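Local coordinates for synaptotagmin-1 (Arabidopsis thaliana, PDB 7AS6), which helps maintain plasma membrane integrity during freezing and osmotic stress, its first C2 domain, described here, probably binding phospholipids, at residues A[45-50]-A[60-65]. Sequence-based numbering, arbitrary orientation.
With EDO (1,2-ethanediol), chain H; EDO (1,2-ethanediol), chain G.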
loop_
_atom_site.group_PDB
_atom_site.type_symbol
_atom_site.label_atom_id
_atom_site.label_comp_id
_atom_site.label_asym_id
_atom_site.label_seq_id
_atom_site.Cartn_x
_atom_site.Cartn_y
_atom_site.Cartn_z
ATOM N N LYS A 45 -3.638 -5.088 -6.360
ATOM C CA LYS A 45 -3.118 -6.199 -5.578
ATOM C C LYS A 45 -3.539 -6.029 -4.132
ATOM O O LYS A 45 -3.852 -4.922 -3.688
ATOM C CB LYS A 45 -1.589 -6.249 -5.633
ATOM C CG LYS A 45 -0.970 -5.827 -6.944
ATOM C CD LYS A 45 -1.008 -6.955 -7.943
ATOM C CE LYS A 45 0.100 -6.809 -8.975
ATOM N NZ LYS A 45 0.573 -8.166 -9.356
ATOM N N LYS A 46 -3.488 -7.115 -3.369
ATOM C CA LYS A 46 -3.752 -6.948 -1.954
ATOM C C LYS A 46 -2.887 -7.872 -1.114
ATOM O O LYS A 46 -2.450 -8.937 -1.559
ATOM C CB LYS A 46 -5.256 -7.145 -1.633
ATOM C CG LYS A 46 -5.833 -8.510 -1.911
ATOM C CD LYS A 46 -7.349 -8.510 -1.515
ATOM C CE LYS A 46 -7.947 -9.927 -1.429
ATOM N NZ LYS A 46 -9.343 -9.943 -0.837
ATOM N N THR A 47 -2.632 -7.429 0.113
ATOM C CA THR A 47 -1.994 -8.269 1.111
ATOM C C THR A 47 -2.994 -9.241 1.721
ATOM O O THR A 47 -4.209 -9.167 1.497
ATOM C CB THR A 47 -1.403 -7.444 2.251
ATOM O OG1 THR A 47 -2.476 -6.998 3.086
ATOM C CG2 THR A 47 -0.577 -6.240 1.711
ATOM N N THR A 48 -2.467 -10.129 2.556
ATOM C CA THR A 48 -3.315 -11.002 3.329
ATOM C C THR A 48 -4.049 -10.206 4.401
ATOM O O THR A 48 -3.689 -9.068 4.729
ATOM C CB THR A 48 -2.505 -12.116 3.985
ATOM O OG1 THR A 48 -1.476 -11.537 4.805
ATOM C CG2 THR A 48 -1.878 -12.990 2.926
ATOM N N VAL A 49 -5.125 -10.810 4.906
ATOM C CA VAL A 49 -5.880 -10.280 6.036
ATOM C C VAL A 49 -5.160 -10.669 7.314
ATOM O O VAL A 49 -4.855 -11.846 7.515
ATOM C CB VAL A 49 -7.309 -10.856 6.043
ATOM C CG1 VAL A 49 -8.024 -10.502 7.361
ATOM C CG2 VAL A 49 -8.126 -10.364 4.840
ATOM N N LYS A 50 -4.902 -9.703 8.192
ATOM C CA LYS A 50 -4.392 -10.008 9.531
ATOM C C LYS A 50 -5.528 -9.868 10.546
ATOM O O LYS A 50 -6.035 -8.767 10.757
ATOM C CB LYS A 50 -3.244 -9.078 9.919
ATOM C CG LYS A 50 -2.036 -9.134 9.006
ATOM C CD LYS A 50 -1.300 -10.461 9.102
ATOM C CE LYS A 50 -0.086 -10.378 8.160
ATOM N NZ LYS A 50 0.701 -11.629 8.276
ATOM N N GLU A 60 4.970 -8.085 2.967
ATOM C CA GLU A 60 4.502 -8.762 1.775
ATOM C C GLU A 60 4.914 -7.941 0.569
ATOM O O GLU A 60 4.879 -6.703 0.597
ATOM C CB GLU A 60 2.980 -8.965 1.858
ATOM C CG GLU A 60 2.639 -10.234 2.646
ATOM C CD GLU A 60 1.133 -10.411 2.926
ATOM O OE1 GLU A 60 0.307 -10.055 2.052
ATOM O OE2 GLU A 60 0.783 -10.935 4.017
ATOM N N GLU A 61 5.333 -8.626 -0.480
ATOM C CA GLU A 61 6.024 -7.974 -1.576
ATOM C C GLU A 61 5.203 -8.082 -2.849
ATOM O O GLU A 61 4.653 -9.143 -3.149
ATOM C CB GLU A 61 7.411 -8.596 -1.799
ATOM C CG GLU A 61 8.536 -7.846 -1.114
ATOM C CD GLU A 61 9.728 -7.624 -2.043
ATOM O OE1 GLU A 61 10.018 -8.535 -2.859
ATOM O OE2 GLU A 61 10.364 -6.536 -1.968
ATOM N N PHE A 62 5.152 -6.988 -3.602
ATOM C CA PHE A 62 4.439 -6.906 -4.870
ATOM C C PHE A 62 5.332 -6.261 -5.929
ATOM O O PHE A 62 6.170 -5.418 -5.607
ATOM C CB PHE A 62 3.175 -6.093 -4.706
ATOM C CG PHE A 62 2.323 -6.555 -3.572
ATOM C CD1 PHE A 62 1.409 -7.561 -3.762
ATOM C CD2 PHE A 62 2.469 -6.005 -2.311
ATOM C CE1 PHE A 62 0.626 -8.008 -2.723
ATOM C CE2 PHE A 62 1.709 -6.441 -1.273
ATOM C CZ PHE A 62 0.779 -7.455 -1.477
ATOM N N LYS A 63 5.130 -6.637 -7.198
ATOM C CA LYS A 63 5.852 -6.056 -8.329
ATOM C C LYS A 63 4.884 -5.392 -9.307
ATOM O O LYS A 63 3.840 -5.964 -9.643
ATOM C CB LYS A 63 6.657 -7.116 -9.086
ATOM C CG LYS A 63 7.896 -7.629 -8.381
ATOM C CD LYS A 63 8.179 -9.088 -8.770
ATOM C CE LYS A 63 7.890 -9.349 -10.247
ATOM N NZ LYS A 63 7.516 -10.775 -10.501
ATOM N N PHE A 64 5.244 -4.195 -9.775
ATOM C CA PHE A 64 4.500 -3.471 -10.799
ATOM C C PHE A 64 5.426 -3.084 -11.945
ATOM O O PHE A 64 6.572 -2.683 -11.712
ATOM C CB PHE A 64 3.868 -2.203 -10.245
ATOM C CG PHE A 64 2.803 -2.451 -9.216
ATOM C CD1 PHE A 64 3.127 -2.563 -7.869
ATOM C CD2 PHE A 64 1.471 -2.561 -9.593
ATOM C CE1 PHE A 64 2.132 -2.788 -6.911
ATOM C CE2 PHE A 64 0.469 -2.782 -8.642
ATOM C CZ PHE A 64 0.804 -2.893 -7.307
ATOM N N SER A 65 4.919 -3.177 -13.176
ATOM C CA SER A 65 5.624 -2.630 -14.331
ATOM C C SER A 65 5.492 -1.114 -14.331
ATOM O O SER A 65 4.394 -0.578 -14.137
ATOM C CB SER A 65 5.067 -3.207 -15.631
ATOM O OG SER A 65 5.409 -4.571 -15.769
HETATM C C1 EDO H . 1.623 -11.387 -2.429
HETATM O O1 EDO H . 2.994 -11.551 -2.811
HETATM C C2 EDO H . 1.574 -10.882 -0.988
HETATM O O2 EDO H . 0.227 -10.965 -0.482
HETATM C C1 EDO G . 0.611 -11.677 11.998
HETATM O O1 EDO G . 1.606 -11.732 10.949
HETATM C C2 EDO G . 1.035 -10.717 13.107
HETATM O O2 EDO G . 1.164 -9.394 12.565
HETATM O O HOH W 1 2.904 -8.910 -7.471
HETATM O O HOH W 2 2.362 -11.483 6.037
#
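The ring of Phe62 reaches across to residues 45-47, its edge meeting the Thr47 methyl and the Lys46 carbonyl: CG2 of Thr47 lies 3.7 Å from CZ, near the ring plane, and the carbonyl O of Lys46 approaches CE1 along the same rim. Lys45 CB packs obliquely on the CD1 side. With CG beside the backbone N (chi1 -35°) and the chain bent at chi2 and again at chi4, Lys45 turns along Phe64, bringing CG to 3.4 Å from Phe64 CZ; its NZ reaches a water that also takes the N-H of Lys63. These side chains close one margin of the C2 beta sandwich, strand 45-46 being outermost in one four-stranded sheet and 57-66 in the other; Phe62 and Phe64 both touch Ile35 of strand 31-37. Farther along, the Glu60 carboxylate grips the extended segment that follows the short strand. OE1 receives the backbone N-H of Thr48 on its syn lone pair at 2.8 Å (155° at the hydrogen), and OE2 takes the Thr48 OG1 hydroxyl in a bond modelled at 2.5 Å, doubtfully short. A 1,2-ethanediol, probably from the crystallisation liquor, donates a further bond to OE1. Lys50 NZ stands 4.3 Å from Glu60 OE2, too far for a salt bridge, and a water bridges the two. The OG1 of buried Thr47 bonds to Thr48 O and to Val33 N, tying this segment to strand 31-37.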